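Local atomic coordinates of helicase-like protein (Bacteroides thetaiotaomicron, PDB entry 2FG1), a protein that is of unknown function but carries a macro domain, and so probably binds or hydrolyses ADP-ribose adducts, perhaps those on thymidine in DNA. Residues L137-Q140 with I141-E145; L112-A116 with H117-V121; A102-Q105 with C106-V110; K93-P96 with P97-D101. One frame throughout, in Å; residues are numbered along the deposited sequence.

Interaction 1 of 4, residues L137-Q140 with I141-E145; sequences LMEQ and IIKEE
Gln140 and Glu144, one helical turn apart, are joined by a side-chain hydrogen bond on helix 135-147, the connecting helix of the beta-alpha-beta unit that runs from strand 120-123 to strand 153-157 in this macro domain. Backbone bonds of the i to i+4 kind carry the turn; the shortest, Lys143 N to Glu139 O, measures 2.9 Å.

The apolar contacts run from exposed Leu137 to buried Met138, Ile141 and Ile142. Leu137 CD1, in one of two conformers, meets Ile141 CD1 at 3.8 Å, and the CG of Met138, a selenomethionine, rests 4.0 Å from Ile142 CD1. Tyr100 and Val103 of helix 100-117 lie against Met138, and Ile6 meets Ile142.

Glu139 and Lys143 stop short of a salt bridge, with Glu139 OE1 4.2 Å from Lys143 NZ. One water bridges them, donating to Glu139 OE2 and accepting from Lys143 NZ, while Tyr8 OH also bonds OE2. A second water links Lys143 NZ to Gln140 OE1, so both ends of the glutamine amide are used.

The bend at chi2 of Gln140 (61°) turns its amide along the helix to Glu144, whose OE1 pairs with Arg104. Gln140 NE2 reaches Glu144 OE2 at 2.8 Å, on the anti side of the carboxylate, with the two planes 60° apart.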
# COMPACT_ATOMS: atom_id res chain seq x y z
N LEU A 137 -8.24 1.84 13.14
CA LEU A 137 -6.85 1.76 13.55
C LEU A 137 -5.90 2.13 12.40
O LEU A 137 -5.01 2.97 12.56
CB LEU A 137 -6.56 0.35 14.07
CG LEU A 137 -5.47 0.09 15.12
CD1 LEU A 137 -4.10 0.31 14.53
CD2 LEU A 137 -5.68 0.93 16.39
N MSE A 138 -6.10 1.50 11.25
CA MSE A 138 -5.32 1.74 10.05
C MSE A 138 -5.31 3.23 9.69
O MSE A 138 -4.26 3.80 9.36
CB MSE A 138 -5.92 0.92 8.91
CG MSE A 138 -5.05 0.86 7.69
SE MSE A 138 -3.36 -0.07 8.03
CE MSE A 138 -4.06 -1.78 8.28
N GLU A 139 -6.47 3.86 9.80
CA GLU A 139 -6.59 5.29 9.50
C GLU A 139 -5.67 6.13 10.39
O GLU A 139 -5.05 7.08 9.92
CB GLU A 139 -8.05 5.74 9.65
CG GLU A 139 -8.26 7.18 9.22
CD GLU A 139 -9.63 7.72 9.57
OE1 GLU A 139 -10.18 7.31 10.61
OE2 GLU A 139 -10.13 8.59 8.81
N GLN A 140 -5.59 5.76 11.66
CA GLN A 140 -4.76 6.51 12.61
C GLN A 140 -3.28 6.41 12.22
O GLN A 140 -2.55 7.40 12.26
CB GLN A 140 -5.01 6.01 14.04
CG GLN A 140 -4.25 6.80 15.11
CD GLN A 140 -4.61 8.27 15.14
OE1 GLN A 140 -5.79 8.63 15.04
NE2 GLN A 140 -3.61 9.13 15.32
N ILE A 141 -2.84 5.23 11.82
CA ILE A 141 -1.47 5.04 11.36
C ILE A 141 -1.17 5.90 10.12
O ILE A 141 -0.12 6.56 10.04
CB ILE A 141 -1.17 3.56 11.07
CG1 ILE A 141 -1.36 2.71 12.33
CG2 ILE A 141 0.25 3.39 10.52
CD1 ILE A 141 -1.35 1.20 12.07
N ILE A 142 -2.10 5.92 9.17
CA ILE A 142 -1.98 6.71 7.96
C ILE A 142 -1.91 8.21 8.29
O ILE A 142 -1.09 8.95 7.71
CB ILE A 142 -3.14 6.39 7.00
CG1 ILE A 142 -3.01 4.95 6.48
CG2 ILE A 142 -3.17 7.39 5.84
CD1 ILE A 142 -4.32 4.37 5.93
N LYS A 143 -2.77 8.67 9.20
CA LYS A 143 -2.74 10.07 9.61
C LYS A 143 -1.36 10.42 10.15
O LYS A 143 -0.76 11.42 9.76
CB LYS A 143 -3.79 10.33 10.69
CG LYS A 143 -5.22 10.43 10.21
CD LYS A 143 -6.16 10.57 11.40
CE LYS A 143 -7.61 10.59 10.96
NZ LYS A 143 -8.52 10.84 12.11
N GLU A 144 -0.85 9.59 11.06
CA GLU A 144 0.42 9.87 11.71
C GLU A 144 1.59 9.85 10.73
O GLU A 144 2.45 10.73 10.79
CB GLU A 144 0.65 8.87 12.82
CG GLU A 144 -0.33 9.03 13.96
CD GLU A 144 -0.26 7.89 14.94
OE1 GLU A 144 0.67 7.07 14.86
OE2 GLU A 144 -1.14 7.83 15.82
N GLU A 145 1.64 8.85 9.87
CA GLU A 145 2.83 8.66 9.03
C GLU A 145 2.84 9.50 7.77
O GLU A 145 3.92 9.72 7.22
CB GLU A 145 3.03 7.18 8.69
CG GLU A 145 3.34 6.29 9.89
CD GLU A 145 4.64 6.65 10.62
OE1 GLU A 145 5.45 7.45 10.10
OE2 GLU A 145 4.86 6.13 11.73
O HOH W 1 -11.04 10.44 10.70
O HOH W 2 -8.19 8.70 13.84

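Interaction 2 of 4, residues L112-A116 with H117-V121; sequences LFTIA and HKASV
Phe113 O receives the backbone N of His117 at 3.0 Å, an ordinary last-turn helical bond, after which the chain leaves helix 100-117 at Lys118. There phi turns positive, and two bonds reach back: Ala119 N meets Thr114 O at 2.9 Å and nearly straight (174°), while Lys118 N approaches Ile115 O at 3.2 Å from well above the carbonyl plane.

The imidazole of His117, in the conformer described, one of two, folds back over the same turn. Its ND1 donates to Phe113 O at 2.9 Å, the acceptor lying close to the imidazole plane, so this one carbonyl oxygen is gripped by two donors arriving from opposite faces of its plane. With CG of Phe113 anti to the backbone N (chi1 -178°), the phenyl ring comes under the imidazole: His117 ND1 stands 3.5 Å above the centre of one phenyl face, and the planes meet obliquely at 32°. Phe70 stacks on Phe113, and Tyr78 meets it edge-to-face. Replacing Phe113 by an alanine would probably leave one side of the imidazole without its aromatic neighbour and open a gap beside Phe70 and Tyr78, although the backbone acceptor would remain.

Thr114, also modelled in two conformers, faces the strand, in one of them with OG1 hydrogen-bonded to Val110 O. A water joins Ile115 O to the amine of Lys118. Positive phi with paired bonds into the last turn defines a Schellman motif, which here ends the helix and redirects the chain into strand 120-123, an inner strand of the macro-domain sheet.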
# COMPACT_ATOMS: atom_id res chain seq x y z
N LEU A 112 9.20 8.86 3.28
CA LEU A 112 10.47 9.37 2.75
C LEU A 112 10.45 9.45 1.23
O LEU A 112 10.88 10.44 0.65
CB LEU A 112 11.63 8.50 3.21
CG LEU A 112 11.87 8.45 4.72
CD1 LEU A 112 12.88 7.37 5.05
CD2 LEU A 112 12.34 9.77 5.23
N PHE A 113 9.92 8.41 0.60
CA PHE A 113 9.87 8.36 -0.86
C PHE A 113 8.99 9.48 -1.43
O PHE A 113 9.37 10.18 -2.38
CB PHE A 113 9.37 6.98 -1.31
CG PHE A 113 9.33 6.79 -2.81
CD1 PHE A 113 10.38 6.16 -3.47
CD2 PHE A 113 8.23 7.21 -3.55
CE1 PHE A 113 10.33 5.97 -4.86
CE2 PHE A 113 8.18 7.03 -4.94
CZ PHE A 113 9.23 6.41 -5.59
N THR A 114 7.82 9.63 -0.82
CA THR A 114 6.84 10.60 -1.25
C THR A 114 7.38 12.03 -1.07
O THR A 114 7.24 12.86 -1.97
CB THR A 114 5.51 10.33 -0.50
OG1 THR A 114 5.01 9.04 -0.91
CG2 THR A 114 4.48 11.37 -0.78
N ILE A 115 8.03 12.29 0.07
CA ILE A 115 8.65 13.60 0.33
C ILE A 115 9.71 13.89 -0.75
O ILE A 115 9.70 14.97 -1.36
CB ILE A 115 9.26 13.68 1.74
CG1 ILE A 115 8.15 13.75 2.79
CG2 ILE A 115 10.15 14.94 1.84
CD1 ILE A 115 8.62 13.45 4.22
N ALA A 116 10.56 12.91 -1.03
CA ALA A 116 11.64 13.10 -2.00
C ALA A 116 11.11 13.39 -3.41
O ALA A 116 11.69 14.19 -4.15
CB ALA A 116 12.52 11.88 -2.03
N HIS A 117 9.99 12.75 -3.75
CA HIS A 117 9.42 12.90 -5.09
C HIS A 117 8.29 13.93 -5.17
O HIS A 117 7.67 14.09 -6.24
CB HIS A 117 9.01 11.53 -5.64
CG HIS A 117 10.17 10.63 -5.92
ND1 HIS A 117 10.67 9.75 -4.99
CD2 HIS A 117 10.96 10.51 -7.02
CE1 HIS A 117 11.71 9.11 -5.51
NE2 HIS A 117 11.90 9.55 -6.74
N LYS A 118 8.05 14.64 -4.08
CA LYS A 118 6.98 15.66 -3.99
C LYS A 118 5.64 15.05 -4.41
O LYS A 118 4.86 15.67 -5.14
CB LYS A 118 7.33 16.89 -4.84
CG LYS A 118 8.65 17.54 -4.45
CD LYS A 118 8.95 18.77 -5.30
CE LYS A 118 10.30 19.38 -4.93
NZ LYS A 118 10.39 19.68 -3.47
N ALA A 119 5.39 13.84 -3.93
CA ALA A 119 4.27 13.04 -4.39
C ALA A 119 3.10 13.03 -3.43
O ALA A 119 3.23 13.42 -2.27
CB ALA A 119 4.73 11.63 -4.68
N SER A 120 1.96 12.58 -3.93
CA SER A 120 0.78 12.29 -3.11
C SER A 120 0.54 10.78 -3.10
O SER A 120 1.05 10.05 -3.94
CB SER A 120 -0.44 13.00 -3.67
OG SER A 120 -0.67 12.63 -5.02
N VAL A 121 -0.25 10.34 -2.13
CA VAL A 121 -0.55 8.92 -1.92
C VAL A 121 -2.00 8.60 -2.25
O VAL A 121 -2.91 9.39 -1.94
CB VAL A 121 -0.18 8.50 -0.48
CG1 VAL A 121 -0.72 7.11 -0.11
CG2 VAL A 121 1.33 8.52 -0.31
O HOH W 3 11.30 17.14 -2.24

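Interaction 3 of 4, residues A102-Q105 with C106-V110; sequences AVRQ and CLKEV
Val103 and Leu107 are linked through the backbone by one of three regular i to i+4 bonds between 102-105 and 106-110, with Leu107 N 2.9 Å from Val103 O; a fourth, from Glu109 N to Gln105 O, is stretched to 3.3 Å and weak.

The same two residues also meet through their side chains, which run side by side and point the same way, bringing Val103 CG1 within 3.9 Å of Leu107 CD1. Both are buried, and helix 135-147 packs against them: Met138 touches Val103, and Ile141 touches Leu107. Cys106 looks toward the sheet, where it meets Val68 and Met82. Its chi1 of -66° sets SG beside the backbone N and back over the preceding turn, 3.2 Å from Ala102 O.

Arg104 and Lys108 carry the charged contact. The lysine chain, bent at chi4 (57°), brings NZ over the aliphatic part of the arginine, 3.6 Å from Arg104 CD, and the two cationic ends lie close to each other with NZ 4.8 Å from Arg104 NH1. Acidic partners on helix 135-147 probably account for this gathering: Arg104 NH1 and Lys108 NZ both make salt bridges to Glu145 OE2, and Arg104 NH2 makes another to Glu144. The shared carboxylate probably offsets the positive charge and fixes both side chains across the helix pair.

Taken together, the apolar row on one side and the two bridged cations next to it mark a helix that packs on the sheet and, alongside, against helix 135-147, as expected of the layered alpha/beta/alpha macro fold.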
# COMPACT_ATOMS: atom_id res chain seq x y z
N ALA A 102 4.07 -3.69 10.95
CA ALA A 102 4.68 -3.80 9.63
C ALA A 102 4.15 -2.73 8.68
O ALA A 102 4.93 -2.09 7.97
CB ALA A 102 4.44 -5.20 9.05
N VAL A 103 2.84 -2.52 8.66
CA VAL A 103 2.27 -1.49 7.80
C VAL A 103 2.84 -0.12 8.17
O VAL A 103 3.17 0.66 7.30
CB VAL A 103 0.72 -1.47 7.82
CG1 VAL A 103 0.19 -0.36 6.92
CG2 VAL A 103 0.17 -2.82 7.37
N ARG A 104 2.95 0.16 9.47
CA ARG A 104 3.53 1.44 9.90
C ARG A 104 4.97 1.59 9.39
O ARG A 104 5.33 2.65 8.86
CB ARG A 104 3.48 1.60 11.40
CG ARG A 104 4.11 2.92 11.82
CD ARG A 104 4.16 3.10 13.30
NE ARG A 104 2.85 3.19 13.94
CZ ARG A 104 2.15 4.32 14.04
NH1 ARG A 104 2.59 5.45 13.47
NH2 ARG A 104 0.99 4.31 14.67
N GLN A 105 5.77 0.53 9.51
CA GLN A 105 7.15 0.58 9.01
C GLN A 105 7.17 0.82 7.50
O GLN A 105 7.96 1.63 7.00
CB GLN A 105 7.91 -0.70 9.38
CG GLN A 105 9.37 -0.69 8.92
CD GLN A 105 10.19 -1.86 9.43
OE1 GLN A 105 9.67 -2.95 9.66
NE2 GLN A 105 11.48 -1.62 9.63
N CYS A 106 6.28 0.15 6.78
CA CYS A 106 6.16 0.40 5.35
C CYS A 106 5.84 1.85 5.06
O CYS A 106 6.43 2.47 4.18
CB CYS A 106 5.05 -0.46 4.75
SG CYS A 106 5.31 -2.25 4.77
N LEU A 107 4.89 2.42 5.82
CA LEU A 107 4.46 3.78 5.60
C LEU A 107 5.56 4.79 5.95
O LEU A 107 5.61 5.86 5.32
CB LEU A 107 3.15 4.09 6.32
CG LEU A 107 1.92 3.39 5.71
CD1 LEU A 107 0.70 3.52 6.63
CD2 LEU A 107 1.60 3.93 4.32
N LYS A 108 6.44 4.46 6.89
CA LYS A 108 7.60 5.32 7.15
C LYS A 108 8.47 5.43 5.89
O LYS A 108 8.98 6.51 5.56
CB LYS A 108 8.44 4.77 8.31
CG LYS A 108 7.91 5.09 9.71
CD LYS A 108 8.92 4.68 10.79
CE LYS A 108 8.56 5.21 12.17
NZ LYS A 108 7.22 4.80 12.63
N GLU A 109 8.64 4.31 5.19
CA GLU A 109 9.45 4.32 3.97
C GLU A 109 8.71 5.06 2.84
O GLU A 109 9.33 5.83 2.08
CB GLU A 109 9.88 2.91 3.55
CG GLU A 109 10.91 2.91 2.41
CD GLU A 109 11.44 1.54 2.07
OE1 GLU A 109 11.29 0.60 2.88
OE2 GLU A 109 12.03 1.39 0.97
N VAL A 110 7.40 4.86 2.74
CA VAL A 110 6.60 5.61 1.78
C VAL A 110 6.67 7.12 2.07
O VAL A 110 6.73 7.92 1.13
CB VAL A 110 5.14 5.12 1.78
CG1 VAL A 110 4.25 6.03 0.94
CG2 VAL A 110 5.09 3.67 1.25

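Interaction 4 of 4, residues K93-P96 with P97-D101; sequences KGLP and PIRYD
Leu95 and Arg99 meet because the ends of the two side chains come together: Leu95 has CG anti to its backbone N (chi1 -174°), whereas Arg99 carries CG beside the backbone N and bends at chi2 (-66°), which folds the guanidinium back over the preceding loop. Leu95 CD2 then lies over one guanidinium face, offset toward its rim, 3.6 Å from Arg99 NH2.

The edge of the same group takes the polar contacts. Arg99 NH1 donates to Pro96 O at 2.9 Å, within both the carbonyl and the guanidinium planes though bent at the hydrogen (135°). It also reaches Ile98 O at 3.1 Å, a straighter bond that approaches from above that carbonyl plane. A water accepts from Arg99 NH2 and lies 2.8 Å from Leu95 O, while a second water donates to both Pro96 O and Ile98 O.

A leucine in place of Arg99 would probably leave the carbonyls of Pro96 and Ile98 without this shared donor and the loop less firmly held across its two prolines.

Arg99 stands at the N-cap position of helix 100-117, and its side chain turns back to bond carbonyls of the loop that carries the chain from strand 77-85 into this helix of the macro domain.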
# COMPACT_ATOMS: atom_id res chain seq x y z
N LYS A 93 -4.00 -19.74 15.92
CA LYS A 93 -4.78 -19.17 17.03
C LYS A 93 -5.81 -18.14 16.56
O LYS A 93 -6.42 -17.42 17.39
CB LYS A 93 -3.86 -18.59 18.11
CG LYS A 93 -2.52 -18.05 17.61
CD LYS A 93 -1.83 -17.19 18.66
CE LYS A 93 -1.91 -15.72 18.30
NZ LYS A 93 -0.91 -15.37 17.27
N GLY A 94 -6.00 -18.07 15.23
CA GLY A 94 -7.05 -17.23 14.66
C GLY A 94 -6.65 -15.77 14.46
O GLY A 94 -7.50 -14.93 14.15
N LEU A 95 -5.37 -15.47 14.62
CA LEU A 95 -4.89 -14.11 14.38
C LEU A 95 -4.88 -13.82 12.88
O LEU A 95 -4.24 -14.53 12.12
CB LEU A 95 -3.49 -13.92 14.98
CG LEU A 95 -2.90 -12.52 14.95
CD1 LEU A 95 -3.63 -11.58 15.92
CD2 LEU A 95 -1.41 -12.58 15.27
N PRO A 96 -5.60 -12.76 12.45
CA PRO A 96 -5.65 -12.38 11.03
C PRO A 96 -4.26 -11.99 10.48
O PRO A 96 -3.38 -11.61 11.26
CB PRO A 96 -6.61 -11.19 11.02
CG PRO A 96 -7.37 -11.26 12.30
CD PRO A 96 -6.43 -11.87 13.29
N PRO A 97 -4.06 -12.09 9.15
CA PRO A 97 -2.75 -11.77 8.54
C PRO A 97 -2.20 -10.36 8.78
O PRO A 97 -0.99 -10.19 8.83
CB PRO A 97 -3.00 -11.97 7.04
CG PRO A 97 -4.14 -12.92 6.96
CD PRO A 97 -5.02 -12.58 8.14
N ILE A 98 -3.07 -9.36 8.91
CA ILE A 98 -2.62 -7.96 9.01
C ILE A 98 -1.59 -7.80 10.14
O ILE A 98 -1.73 -8.37 11.22
CB ILE A 98 -3.82 -6.98 9.19
CG1 ILE A 98 -3.40 -5.53 8.93
CG2 ILE A 98 -4.44 -7.08 10.58
CD1 ILE A 98 -2.98 -5.25 7.50
N ARG A 99 -0.54 -7.03 9.86
CA ARG A 99 0.44 -6.68 10.89
C ARG A 99 0.57 -5.17 10.92
O ARG A 99 1.19 -4.57 10.03
CB ARG A 99 1.79 -7.35 10.60
CG ARG A 99 1.78 -8.88 10.73
CD ARG A 99 1.53 -9.31 12.17
NE ARG A 99 1.60 -10.76 12.35
CZ ARG A 99 0.58 -11.60 12.18
NH1 ARG A 99 -0.61 -11.15 11.80
NH2 ARG A 99 0.75 -12.90 12.37
N TYR A 100 -0.06 -4.54 11.90
CA TYR A 100 -0.12 -3.07 11.96
C TYR A 100 1.25 -2.44 12.09
O TYR A 100 1.51 -1.40 11.48
CB TYR A 100 -1.03 -2.59 13.09
CG TYR A 100 -2.49 -2.94 12.92
CD1 TYR A 100 -3.29 -2.24 12.03
CD2 TYR A 100 -3.07 -3.96 13.67
CE1 TYR A 100 -4.64 -2.54 11.87
CE2 TYR A 100 -4.42 -4.28 13.52
CZ TYR A 100 -5.19 -3.57 12.62
OH TYR A 100 -6.52 -3.88 12.48
N ASP A 101 2.13 -3.05 12.87
CA ASP A 101 3.49 -2.54 13.01
C ASP A 101 4.27 -2.60 11.69
O ASP A 101 5.01 -1.67 11.34
CB ASP A 101 4.26 -3.21 14.17
CG ASP A 101 4.33 -4.74 14.06
OD1 ASP A 101 3.56 -5.40 13.32
OD2 ASP A 101 5.17 -5.33 14.79
O HOH W 4 -1.57 -14.20 11.54
O HOH W 5 -3.37 -9.48 13.01

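Following the chain, interaction 4 comes first and leads from the loop into helix 100-117; interaction 3 occupies the middle of that helix, and interaction 2 ends it and turns into strand 120-123. Interaction 1 follows on helix 135-147. All four are local, so each closes only a turn or two; they run in series, and none nests in or crosses another. Contact between them is spatial: interactions 1 and 3 touch through salt bridges and packing between the two helices, while Ile98 and Tyr100 bring interaction 4 against Met138. Interactions 2 and 4, at the two ends of helix 100-117, lie with centres about 28 Å apart.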